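Local coordinates for protein ORF10 (Moritella marina, PDB 6RIW) that probably condenses acyl chains on carrier proteins as the ketosynthase and chain length factor part of a larger polyunsaturated fatty acid synthase protein, at residues 528-533 against 910-915; 499-504 against 522-527; 251-256 against 396-401; 255-260 against 331-336. One frame throughout, in Å; residues are numbered along the deposited sequence.

Contact 1 of 4, residues 528-533 against 910-915; sequences SYVEQL and IKLGGQ
A two-stranded antiparallel sheet joins strand 532-536 to strand 907-911, and Q532 sits opposite K911 at one end of it. These two form a non-hydrogen-bonded pair. L533 and I910 form the hydrogen-bonded pair next to them: L533 N donates to I910 O (3.0 Å) and I910 N donates back to L533 O (2.9 Å). The Q532 and K911 side chains lie alongside each other on one face and point the same way. K911 is straight up to its last torsion, where a bend (chi4 -66°) turns NZ toward the glutamine. NZ donates to Q532 OE1 at 2.9 Å, almost in line with the amide C=O (175°). The same NZ makes a longer salt bridge to E531 OE2 (3.3 Å). E531 OE1 is paired with R499, so the carboxylate lies between two cations, which probably favours its charged form. With an alanine in place of K911, Q532 OE1 would probably lose its ammonium donor and E531 would be left with R499 alone of its two cations. Segment 528-533 belongs to the chain length factor, a ketosynthase-like domain; its partner strand comes from the C-terminal part of the chain. On the other side of the Q532-K911 pair from L533-I910, L912 N donates to E531 O (3.1 Å) from above the carbonyl plane, and a water donates to both E531 O and L912 O. L912 crosses V530 obliquely, with CD1 3.9 Å from V530 CG1 and CD2 3.6 Å from V530 O. L912 CD1 also meets L533 CD2 at 4.2 Å. Helix 552-567 touches L533, I910 and L912.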
loop_
_atom_site.group_PDB
_atom_site.type_symbol
_atom_site.label_atom_id
_atom_site.label_comp_id
_atom_site.label_asym_id
_atom_site.label_seq_id
_atom_site.Cartn_x
_atom_site.Cartn_y
_atom_site.Cartn_z
ATOM N N SER A 528 5.827 -18.673 15.460
ATOM C CA SER A 528 4.404 -18.495 15.768
ATOM C C SER A 528 3.605 -18.416 14.462
ATOM O O SER A 528 3.164 -17.362 14.001
ATOM C CB SER A 528 4.212 -17.271 16.653
ATOM O OG SER A 528 2.850 -17.066 16.971
ATOM N N TYR A 529 3.440 -19.581 13.842
ATOM C CA TYR A 529 2.728 -19.659 12.580
ATOM C C TYR A 529 1.236 -19.742 12.835
ATOM O O TYR A 529 0.783 -20.303 13.846
ATOM C CB TYR A 529 3.145 -20.890 11.772
ATOM C CG TYR A 529 4.589 -20.927 11.363
ATOM C CD1 TYR A 529 5.036 -20.189 10.268
ATOM C CD2 TYR A 529 5.530 -21.686 12.079
ATOM C CE1 TYR A 529 6.367 -20.218 9.876
ATOM C CE2 TYR A 529 6.863 -21.704 11.693
ATOM C CZ TYR A 529 7.269 -20.982 10.579
ATOM O OH TYR A 529 8.601 -21.013 10.200
ATOM N N VAL A 530 0.472 -19.231 11.875
ATOM C CA VAL A 530 -0.972 -19.423 11.829
ATOM C C VAL A 530 -1.249 -20.563 10.849
ATOM O O VAL A 530 -0.981 -20.438 9.649
ATOM C CB VAL A 530 -1.700 -18.136 11.415
ATOM C CG1 VAL A 530 -3.196 -18.412 11.211
ATOM C CG2 VAL A 530 -1.503 -17.048 12.461
ATOM N N GLU A 531 -1.796 -21.685 11.340
ATOM C CA GLU A 531 -2.050 -22.793 10.423
ATOM C C GLU A 531 -3.319 -22.570 9.610
ATOM O O GLU A 531 -3.362 -22.886 8.415
ATOM C CB GLU A 531 -2.130 -24.124 11.193
ATOM C CG GLU A 531 -2.649 -25.296 10.318
ATOM C CD GLU A 531 -2.332 -26.683 10.887
ATOM O OE1 GLU A 531 -2.031 -26.796 12.100
ATOM O OE2 GLU A 531 -2.397 -27.666 10.109
ATOM N N GLN A 532 -4.355 -22.007 10.228
ATOM C CA GLN A 532 -5.661 -21.878 9.594
ATOM C C GLN A 532 -6.498 -20.876 10.378
ATOM O O GLN A 532 -6.202 -20.557 11.530
ATOM C CB GLN A 532 -6.373 -23.236 9.525
ATOM C CG GLN A 532 -6.598 -23.863 10.887
ATOM C CD GLN A 532 -6.982 -25.341 10.785
ATOM O OE1 GLN A 532 -6.368 -26.108 10.042
ATOM N NE2 GLN A 532 -8.010 -25.732 11.517
ATOM N N LEU A 533 -7.564 -20.398 9.745
ATOM C CA LEU A 533 -8.564 -19.600 10.433
ATOM C C LEU A 533 -9.953 -20.146 10.132
ATOM O O LEU A 533 -10.198 -20.704 9.059
ATOM C CB LEU A 533 -8.477 -18.131 10.024
ATOM C CG LEU A 533 -8.504 -17.957 8.507
ATOM C CD1 LEU A 533 -9.899 -17.552 8.051
ATOM C CD2 LEU A 533 -7.506 -16.923 8.069
ATOM N N ILE A 910 -10.086 -22.144 6.551
ATOM C CA ILE A 910 -9.202 -21.808 5.443
ATOM C C ILE A 910 -7.771 -21.956 5.935
ATOM O O ILE A 910 -7.399 -21.357 6.954
ATOM C CB ILE A 910 -9.466 -20.393 4.917
ATOM C CG1 ILE A 910 -10.872 -20.336 4.318
ATOM C CG2 ILE A 910 -8.419 -20.004 3.881
ATOM C CD1 ILE A 910 -11.495 -18.975 4.366
ATOM N N LYS A 911 -6.987 -22.778 5.239
ATOM C CA LYS A 911 -5.600 -23.017 5.603
ATOM C C LYS A 911 -4.702 -22.006 4.908
ATOM O O LYS A 911 -4.932 -21.648 3.750
ATOM C CB LYS A 911 -5.172 -24.440 5.232
ATOM C CG LYS A 911 -5.715 -25.497 6.192
ATOM C CD LYS A 911 -5.324 -26.904 5.773
ATOM C CE LYS A 911 -5.774 -27.937 6.807
ATOM N NZ LYS A 911 -5.051 -27.770 8.105
ATOM N N LEU A 912 -3.689 -21.535 5.628
ATOM C CA LEU A 912 -2.681 -20.673 5.025
ATOM C C LEU A 912 -1.711 -21.530 4.205
ATOM O O LEU A 912 -1.567 -22.733 4.430
ATOM C CB LEU A 912 -1.940 -19.886 6.108
ATOM C CG LEU A 912 -2.671 -18.617 6.567
ATOM C CD1 LEU A 912 -3.900 -18.974 7.379
ATOM C CD2 LEU A 912 -1.726 -17.758 7.405
ATOM N N GLY A 913 -1.044 -20.901 3.245
ATOM C CA GLY A 913 -0.261 -21.657 2.296
ATOM C C GLY A 913 -1.185 -22.219 1.240
ATOM O O GLY A 913 -2.097 -21.535 0.765
ATOM N N GLY A 914 -0.973 -23.470 0.864
ATOM C CA GLY A 914 -1.840 -24.081 -0.121
ATOM C C GLY A 914 -1.281 -25.415 -0.564
ATOM O O GLY A 914 -0.449 -26.013 0.118
ATOM N N GLN A 915 -1.763 -25.859 -1.722
ATOM C CA GLN A 915 -1.357 -27.134 -2.305
ATOM C C GLN A 915 0.160 -27.304 -2.311
ATOM O O GLN A 915 0.909 -26.364 -2.596
ATOM C CB GLN A 915 -1.900 -27.211 -3.735
ATOM C CG GLN A 915 -1.516 -28.455 -4.503
ATOM C CD GLN A 915 -2.469 -28.707 -5.634
ATOM O OE1 GLN A 915 -2.626 -27.876 -6.524
ATOM N NE2 GLN A 915 -3.137 -29.848 -5.596
HETATM O O HOH W 1 -1.321 -23.984 6.826
#

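Contact 2 of 4, residues 499-504 against 522-527; sequences RELPEQ and RKAPKG
The guanidinium of R499, whose CG lies 3.4 Å from G527 O across the contact, has P502 CG over the centre of one face, 3.6 Å above the plane. At its edge, R499 NE donates to E500 O (2.8 Å), close to the guanidinium plane. NH1 is taken by E531, so the group is held at two points of its rim. The other flat group is the E500 carboxylate. A bend in its chain (chi2 -71°) brings it back over the partner segment, where it crosses K523 at about a right angle. K523 NZ meets the syn lone pair of E500 OE1 at 2.9 Å and also donates to A524 O. E500 OE2 rests against K526 CD (3.6 Å). A water donates to E500 OE1 and A524 O and accepts from L501 N. Next to this polar set, L501 CD2 packs on A524 CB at 3.8 Å. The backbones pair at the far end: R499 N donates to G527 O (2.8 Å), and G527 N to R499 O (2.9 Å). This is a single antiparallel bridge. It closes the long loop that carries helix 513-519 in the chain length factor, just where strand 527-528 begins beside strand 741-752 of the ketosynthase-like fold.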
loop_
_atom_site.group_PDB
_atom_site.type_symbol
_atom_site.label_atom_id
_atom_site.label_comp_id
_atom_site.label_asym_id
_atom_site.label_seq_id
_atom_site.Cartn_x
_atom_site.Cartn_y
_atom_site.Cartn_z
ATOM N N ARG A 499 5.786 -22.995 17.295
ATOM C CA ARG A 499 5.441 -24.346 16.848
ATOM C C ARG A 499 6.220 -24.640 15.576
ATOM O O ARG A 499 6.800 -23.744 14.955
ATOM C CB ARG A 499 3.938 -24.494 16.589
ATOM C CG ARG A 499 3.390 -23.427 15.589
ATOM C CD ARG A 499 2.103 -23.877 14.888
ATOM N NE ARG A 499 2.322 -25.067 14.070
ATOM C CZ ARG A 499 1.332 -25.826 13.596
ATOM N NH1 ARG A 499 0.070 -25.512 13.864
ATOM N NH2 ARG A 499 1.599 -26.886 12.849
ATOM N N GLU A 500 6.219 -25.907 15.169
ATOM C CA GLU A 500 6.862 -26.192 13.895
ATOM C C GLU A 500 5.972 -25.745 12.736
ATOM O O GLU A 500 4.767 -25.518 12.881
ATOM C CB GLU A 500 7.197 -27.684 13.785
ATOM C CG GLU A 500 8.072 -28.182 14.927
ATOM C CD GLU A 500 9.519 -27.685 14.908
ATOM O OE1 GLU A 500 9.992 -27.108 13.891
ATOM O OE2 GLU A 500 10.195 -27.867 15.950
ATOM N N LEU A 501 6.591 -25.619 11.572
ATOM C CA LEU A 501 5.891 -25.128 10.389
ATOM C C LEU A 501 4.685 -26.004 10.050
ATOM O O LEU A 501 4.840 -27.215 9.908
ATOM C CB LEU A 501 6.870 -25.116 9.210
ATOM C CG LEU A 501 6.257 -24.629 7.888
ATOM C CD1 LEU A 501 6.188 -23.127 7.884
ATOM C CD2 LEU A 501 7.109 -25.114 6.701
ATOM N N PRO A 502 3.483 -25.438 9.904
ATOM C CA PRO A 502 2.335 -26.252 9.475
ATOM C C PRO A 502 2.604 -26.854 8.106
ATOM O O PRO A 502 3.261 -26.246 7.262
ATOM C CB PRO A 502 1.173 -25.250 9.424
ATOM C CG PRO A 502 1.607 -24.137 10.369
ATOM C CD PRO A 502 3.106 -24.057 10.242
ATOM N N GLU A 503 2.070 -28.066 7.891
ATOM C CA GLU A 503 2.454 -28.851 6.716
ATOM C C GLU A 503 2.259 -28.118 5.393
ATOM O O GLU A 503 3.079 -28.292 4.484
ATOM C CB GLU A 503 1.685 -30.185 6.694
ATOM C CG GLU A 503 2.309 -31.140 7.671
ATOM C CD GLU A 503 2.187 -32.614 7.268
ATOM O OE1 GLU A 503 1.272 -32.952 6.466
ATOM O OE2 GLU A 503 3.014 -33.415 7.785
ATOM N N GLN A 504 1.200 -27.324 5.240
ATOM C CA GLN A 504 0.946 -26.650 3.970
ATOM C C GLN A 504 1.400 -25.194 3.945
ATOM O O GLN A 504 1.231 -24.520 2.921
ATOM C CB GLN A 504 -0.546 -26.702 3.649
ATOM C CG GLN A 504 -1.056 -28.100 3.321
ATOM C CD GLN A 504 -2.561 -28.084 3.207
ATOM O OE1 GLN A 504 -3.112 -27.309 2.431
ATOM N NE2 GLN A 504 -3.237 -28.921 3.994
ATOM N N ARG A 522 18.767 -25.114 7.854
ATOM C CA ARG A 522 18.701 -26.550 8.099
ATOM C C ARG A 522 17.265 -27.045 8.184
ATOM O O ARG A 522 16.985 -28.200 7.843
ATOM C CB ARG A 522 19.456 -26.893 9.387
ATOM C CG ARG A 522 20.764 -26.124 9.561
ATOM C CD ARG A 522 21.645 -26.738 10.656
ATOM N NE ARG A 522 22.239 -28.008 10.230
ATOM C CZ ARG A 522 23.432 -28.133 9.648
ATOM N NH1 ARG A 522 24.187 -27.065 9.417
ATOM N NH2 ARG A 522 23.872 -29.338 9.300
ATOM N N LYS A 523 16.346 -26.190 8.625
ATOM C CA LYS A 523 14.946 -26.551 8.793
ATOM C C LYS A 523 14.137 -25.273 8.663
ATOM O O LYS A 523 14.686 -24.171 8.763
ATOM C CB LYS A 523 14.693 -27.209 10.168
ATOM C CG LYS A 523 15.031 -26.288 11.354
ATOM C CD LYS A 523 14.766 -26.962 12.707
ATOM C CE LYS A 523 13.280 -27.267 12.901
ATOM N NZ LYS A 523 12.615 -26.051 13.413
ATOM N N ALA A 524 12.841 -25.407 8.426
ATOM C CA ALA A 524 11.985 -24.235 8.572
ATOM C C ALA A 524 11.993 -23.840 10.051
ATOM O O ALA A 524 11.908 -24.726 10.916
ATOM C CB ALA A 524 10.559 -24.526 8.104
ATOM N N PRO A 525 12.157 -22.553 10.387
ATOM C CA PRO A 525 12.293 -22.177 11.801
ATOM C C PRO A 525 11.057 -22.548 12.589
ATOM O O PRO A 525 9.940 -22.505 12.088
ATOM C CB PRO A 525 12.483 -20.649 11.764
ATOM C CG PRO A 525 12.957 -20.347 10.403
ATOM C CD PRO A 525 12.350 -21.400 9.485
ATOM N N LYS A 526 11.264 -22.886 13.856
ATOM C CA LYS A 526 10.128 -22.959 14.750
ATOM C C LYS A 526 9.635 -21.533 14.987
ATOM O O LYS A 526 10.450 -20.635 15.206
ATOM C CB LYS A 526 10.557 -23.624 16.056
ATOM C CG LYS A 526 9.387 -23.887 16.987
ATOM C CD LYS A 526 9.762 -24.938 18.029
ATOM C CE LYS A 526 8.698 -25.021 19.119
ATOM N NZ LYS A 526 9.269 -25.731 20.300
ATOM N N GLY A 527 8.320 -21.311 14.926
ATOM C CA GLY A 527 7.825 -19.953 15.105
ATOM C C GLY A 527 6.334 -19.896 15.344
ATOM O O GLY A 527 5.641 -20.914 15.423
HETATM O O HOH W 2 9.443 -26.156 11.473
#

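Contact 3 of 4, residues 251-256 against 396-401; sequences DQNSQG and LKQPLQ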
loop_
_atom_site.group_PDB
_atom_site.type_symbol
_atom_site.label_atom_id
_atom_site.label_comp_id
_atom_site.label_asym_id
_atom_site.label_seq_id
_atom_site.Cartn_x
_atom_site.Cartn_y
_atom_site.Cartn_z
ATOM N N ASP A 251 -17.202 9.219 -23.637
ATOM C CA ASP A 251 -17.728 8.926 -24.967
ATOM C C ASP A 251 -18.673 7.731 -24.923
ATOM O O ASP A 251 -18.402 6.735 -24.252
ATOM C CB ASP A 251 -16.590 8.662 -25.960
ATOM C CG ASP A 251 -17.083 8.611 -27.411
ATOM O OD1 ASP A 251 -17.632 7.562 -27.813
ATOM O OD2 ASP A 251 -16.923 9.619 -28.138
ATOM N N GLN A 252 -19.795 7.847 -25.654
ATOM C CA GLN A 252 -20.795 6.783 -25.694
ATOM C C GLN A 252 -20.208 5.444 -26.131
ATOM O O GLN A 252 -20.714 4.388 -25.733
ATOM C CB GLN A 252 -21.938 7.154 -26.650
ATOM C CG GLN A 252 -22.805 8.316 -26.224
ATOM C CD GLN A 252 -23.884 8.624 -27.259
ATOM O OE1 GLN A 252 -24.379 7.720 -27.936
ATOM N NE2 GLN A 252 -24.233 9.903 -27.402
ATOM N N ASN A 253 -19.165 5.456 -26.955
ATOM C CA ASN A 253 -18.638 4.222 -27.534
ATOM C C ASN A 253 -17.539 3.579 -26.689
ATOM O O ASN A 253 -17.085 2.478 -27.027
ATOM C CB ASN A 253 -18.094 4.483 -28.950
ATOM C CG ASN A 253 -19.129 5.119 -29.869
ATOM O OD1 ASN A 253 -20.060 4.452 -30.326
ATOM N ND2 ASN A 253 -18.967 6.416 -30.148
ATOM N N SER A 254 -17.102 4.247 -25.620
ATOM C CA SER A 254 -16.080 3.689 -24.741
ATOM C C SER A 254 -16.585 2.417 -24.077
ATOM O O SER A 254 -17.706 2.370 -23.560
ATOM C CB SER A 254 -15.693 4.709 -23.664
ATOM O OG SER A 254 -14.513 4.298 -22.969
ATOM N N GLN A 255 -15.753 1.376 -24.069
ATOM C CA GLN A 255 -16.152 0.140 -23.408
ATOM C C GLN A 255 -15.234 -0.275 -22.261
ATOM O O GLN A 255 -15.372 -1.392 -21.753
ATOM C CB GLN A 255 -16.266 -0.986 -24.434
ATOM C CG GLN A 255 -17.455 -0.782 -25.353
ATOM C CD GLN A 255 -17.715 -1.967 -26.249
ATOM O OE1 GLN A 255 -16.880 -2.872 -26.363
ATOM N NE2 GLN A 255 -18.877 -1.968 -26.901
ATOM N N GLY A 256 -14.330 0.591 -21.820
ATOM C CA GLY A 256 -13.385 0.194 -20.797
ATOM C C GLY A 256 -12.269 1.208 -20.673
ATOM O O GLY A 256 -12.314 2.297 -21.257
ATOM N N LEU A 396 -13.046 12.299 -27.862
ATOM C CA LEU A 396 -14.431 12.433 -27.426
ATOM C C LEU A 396 -15.230 12.952 -28.619
ATOM O O LEU A 396 -15.153 14.133 -28.956
ATOM C CB LEU A 396 -14.500 13.367 -26.225
ATOM C CG LEU A 396 -15.861 13.737 -25.652
ATOM C CD1 LEU A 396 -16.497 12.522 -25.039
ATOM C CD2 LEU A 396 -15.686 14.848 -24.628
ATOM N N LYS A 397 -15.981 12.061 -29.267
ATOM C CA LYS A 397 -16.739 12.389 -30.476
ATOM C C LYS A 397 -18.247 12.383 -30.274
ATOM O O LYS A 397 -18.948 13.237 -30.834
ATOM C CB LYS A 397 -16.397 11.400 -31.601
ATOM C CG LYS A 397 -14.921 11.049 -31.744
ATOM C CD LYS A 397 -14.121 12.241 -32.205
ATOM C CE LYS A 397 -12.778 11.807 -32.799
ATOM N NZ LYS A 397 -11.971 13.016 -33.186
ATOM N N GLN A 398 -18.767 11.419 -29.513
ATOM C CA GLN A 398 -20.197 11.311 -29.219
ATOM C C GLN A 398 -20.377 11.230 -27.709
ATOM O O GLN A 398 -20.388 10.135 -27.130
ATOM C CB GLN A 398 -20.812 10.105 -29.925
ATOM C CG GLN A 398 -20.921 10.302 -31.443
ATOM C CD GLN A 398 -21.122 9.002 -32.195
ATOM O OE1 GLN A 398 -20.853 7.916 -31.671
ATOM N NE2 GLN A 398 -21.581 9.103 -33.439
ATOM N N PRO A 399 -20.549 12.369 -27.041
ATOM C CA PRO A 399 -20.510 12.388 -25.569
ATOM C C PRO A 399 -21.749 11.802 -24.906
ATOM O O PRO A 399 -22.869 11.905 -25.409
ATOM C CB PRO A 399 -20.382 13.880 -25.238
ATOM C CG PRO A 399 -19.993 14.552 -26.522
ATOM C CD PRO A 399 -20.562 13.720 -27.618
ATOM N N LEU A 400 -21.540 11.208 -23.729
ATOM C CA LEU A 400 -22.667 10.810 -22.901
ATOM C C LEU A 400 -23.402 12.047 -22.394
ATOM O O LEU A 400 -22.908 13.175 -22.470
ATOM C CB LEU A 400 -22.212 9.969 -21.707
ATOM C CG LEU A 400 -21.384 8.700 -21.920
ATOM C CD1 LEU A 400 -20.652 8.369 -20.627
ATOM C CD2 LEU A 400 -22.257 7.541 -22.339
ATOM N N GLN A 401 -24.607 11.831 -21.876
ATOM C CA GLN A 401 -25.283 12.832 -21.063
ATOM C C GLN A 401 -25.640 12.208 -19.722
ATOM O O GLN A 401 -25.723 10.983 -19.597
ATOM C CB GLN A 401 -26.541 13.373 -21.751
ATOM C CG GLN A 401 -27.755 12.516 -21.484
ATOM C CD GLN A 401 -28.939 12.883 -22.361
ATOM O OE1 GLN A 401 -28.949 13.934 -23.000
ATOM N NE2 GLN A 401 -29.939 12.007 -22.398
#
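D251 uses both carboxylate oxygens, and each takes two N-H groups. OD2 accepts from K397 N (2.9 Å), nearly along its own C-O bond, and from Q398 N (2.9 Å), which comes from above the carboxylate plane. The torsion that sets CG opposite the backbone N (chi1 -169°) swings the carboxylate to these two amides. OD1 serves its own loop. It takes N253 N at 2.7 Å on its anti side, an Asx turn, and N253 ND2 on its syn side. A type I turn from D251 to S254 is closed by S254 N donating to D251 O. These loops belong to the ketosynthase domain: one leads into strand 259-270, the other lies between strands 389-390 and 417-418. Shortened to an alanine, D251 would probably leave K397 N and Q398 N without their acceptor and the turn without its Asx bond. N253 ND2 also donates to Q398 OE1 (2.9 Å), in its own amide plane; the amides are turned 38° apart. Q252 N donates to Q398 O at 2.8 Å. Q252 NE2 reaches P399 O (3.1 Å), standing above that carbonyl's plane. L400, which also touches helix 336-350, adds apolar cover: its CD2 lies 3.7 Å from Q252 CA.

Contact 4 of 4, residues 255-260 against 331-336; sequences QGLFAG and HATGTP
L257 makes the main side-chain touch with segment 331-336. Its CB lies 3.5 Å from T333 O, and CD2 reaches T335 OG1 at 3.8 Å. L257 and T335 lie side by side and point the same way. P336 CD rests on the backbone of Q255, 3.9 Å from its C atom. Between these contacts the backbones come close. G256 O and G334 O, both acceptors, are 3.3 Å apart. A CB on G334 would lie 2.7 Å from G256 O, a clash, and the positive phi (101°) would press it against T333 O as well, so glycine fits here. Residues 331-335 read HATGT, in line with the histidine-containing motif of the ketosynthase family. The motif ends at T335, the N-cap position of helix 336-350. The next shell fixes its shape. T333 OG1, set between its own backbone N and carbonyl carbon (chi1 65°), accepts T335 N at 3.2 Å and so closes an ST turn. D339 of the helix accepts G334 N. Farther back, the E342 carboxylate takes the backbone N-H groups of H331 and A332. The backbone of L257 is also bonded to that of A240.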
loop_
_atom_site.group_PDB
_atom_site.type_symbol
_atom_site.label_atom_id
_atom_site.label_comp_id
_atom_site.label_asym_id
_atom_site.label_seq_id
_atom_site.Cartn_x
_atom_site.Cartn_y
_atom_site.Cartn_z
ATOM N N GLN A 255 -15.753 1.376 -24.069
ATOM C CA GLN A 255 -16.152 0.140 -23.408
ATOM C C GLN A 255 -15.234 -0.275 -22.261
ATOM O O GLN A 255 -15.372 -1.392 -21.753
ATOM C CB GLN A 255 -16.266 -0.986 -24.434
ATOM C CG GLN A 255 -17.455 -0.782 -25.353
ATOM C CD GLN A 255 -17.715 -1.967 -26.249
ATOM O OE1 GLN A 255 -16.880 -2.872 -26.363
ATOM N NE2 GLN A 255 -18.877 -1.968 -26.901
ATOM N N GLY A 256 -14.330 0.591 -21.820
ATOM C CA GLY A 256 -13.385 0.194 -20.797
ATOM C C GLY A 256 -12.269 1.208 -20.673
ATOM O O GLY A 256 -12.314 2.297 -21.257
ATOM N N LEU A 257 -11.265 0.825 -19.890
ATOM C CA LEU A 257 -10.111 1.673 -19.639
ATOM C C LEU A 257 -8.839 1.002 -20.143
ATOM O O LEU A 257 -8.796 -0.210 -20.395
ATOM C CB LEU A 257 -9.968 1.990 -18.126
ATOM C CG LEU A 257 -9.837 0.804 -17.151
ATOM C CD1 LEU A 257 -8.408 0.227 -17.059
ATOM C CD2 LEU A 257 -10.289 1.236 -15.757
ATOM N N PHE A 258 -7.801 1.819 -20.289
ATOM C CA PHE A 258 -6.417 1.363 -20.348
ATOM C C PHE A 258 -5.715 1.850 -19.083
ATOM O O PHE A 258 -5.961 2.970 -18.621
ATOM C CB PHE A 258 -5.670 1.920 -21.565
ATOM C CG PHE A 258 -6.251 1.522 -22.898
ATOM C CD1 PHE A 258 -6.914 0.312 -23.069
ATOM C CD2 PHE A 258 -6.108 2.367 -23.990
ATOM C CE1 PHE A 258 -7.435 -0.054 -24.325
ATOM C CE2 PHE A 258 -6.615 2.014 -25.249
ATOM C CZ PHE A 258 -7.288 0.814 -25.412
ATOM N N ALA A 259 -4.865 1.001 -18.515
ATOM C CA ALA A 259 -4.130 1.336 -17.301
ATOM C C ALA A 259 -2.812 2.029 -17.652
ATOM O O ALA A 259 -2.461 2.190 -18.820
ATOM C CB ALA A 259 -3.890 0.085 -16.467
ATOM N N GLY A 260 -2.064 2.453 -16.632
ATOM C CA GLY A 260 -0.886 3.266 -16.870
ATOM C C GLY A 260 0.008 3.284 -15.645
ATOM O O GLY A 260 -0.312 2.709 -14.602
ATOM N N HIS A 331 -13.096 11.878 -12.540
ATOM C CA HIS A 331 -12.453 10.575 -12.423
ATOM C C HIS A 331 -12.534 9.792 -13.735
ATOM O O HIS A 331 -11.601 9.044 -14.063
ATOM C CB HIS A 331 -13.104 9.807 -11.276
ATOM C CG HIS A 331 -12.700 8.369 -11.212
ATOM N ND1 HIS A 331 -11.438 7.974 -10.827
ATOM C CD2 HIS A 331 -13.387 7.235 -11.489
ATOM C CE1 HIS A 331 -11.363 6.654 -10.869
ATOM N NE2 HIS A 331 -12.531 6.182 -11.268
ATOM N N ALA A 332 -13.621 9.993 -14.503
ATOM C CA ALA A 332 -13.942 9.339 -15.779
ATOM C C ALA A 332 -12.828 8.519 -16.421
ATOM O O ALA A 332 -11.949 9.071 -17.088
ATOM C CB ALA A 332 -14.392 10.390 -16.796
ATOM N N THR A 333 -12.888 7.198 -16.275
ATOM C CA THR A 333 -11.850 6.319 -16.789
ATOM C C THR A 333 -12.147 5.785 -18.177
ATOM O O THR A 333 -11.258 5.184 -18.783
ATOM C CB THR A 333 -11.674 5.108 -15.886
ATOM O OG1 THR A 333 -12.885 4.341 -15.936
ATOM C CG2 THR A 333 -11.368 5.525 -14.457
ATOM N N GLY A 334 -13.374 5.939 -18.671
ATOM C CA GLY A 334 -13.804 5.278 -19.888
ATOM C C GLY A 334 -14.653 4.048 -19.659
ATOM O O GLY A 334 -15.262 3.546 -20.616
ATOM N N THR A 335 -14.717 3.547 -18.420
ATOM C CA THR A 335 -15.625 2.445 -18.106
ATOM C C THR A 335 -17.063 2.952 -18.109
ATOM O O THR A 335 -17.365 3.944 -17.435
ATOM C CB THR A 335 -15.283 1.823 -16.751
ATOM O OG1 THR A 335 -13.905 1.416 -16.743
ATOM C CG2 THR A 335 -16.156 0.604 -16.485
ATOM N N PRO A 336 -17.977 2.300 -18.847
ATOM C CA PRO A 336 -19.349 2.842 -18.961
ATOM C C PRO A 336 -20.052 2.992 -17.625
ATOM O O PRO A 336 -20.595 4.065 -17.331
ATOM C CB PRO A 336 -20.055 1.814 -19.866
ATOM C CG PRO A 336 -18.960 1.151 -20.629
ATOM C CD PRO A 336 -17.781 1.098 -19.679
#

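Overall arrangement
Contacts 3 and 4 lie in the ketosynthase domain, with centres 11 Å apart. They share Q255 and G256, and S254 OG probably bonds to G334 O (2.6 Å). Contacts 1 and 2 lie on the chain length factor, contact 1 with a strand from the C-terminal part of the chain; their centres are 12 Å apart. The salt bridge from E531 OE1 to R499 NH1 (3.0 Å) joins them, and G914 N probably bonds to Q504 O. The two pairs do not touch: contacts 1 and 4 are about 28 Å apart at their nearest atoms. Contacts 2 and 3 lie farthest apart, with centres 56 Å from each other. All four lie away from the magnesium site at M1 and K286.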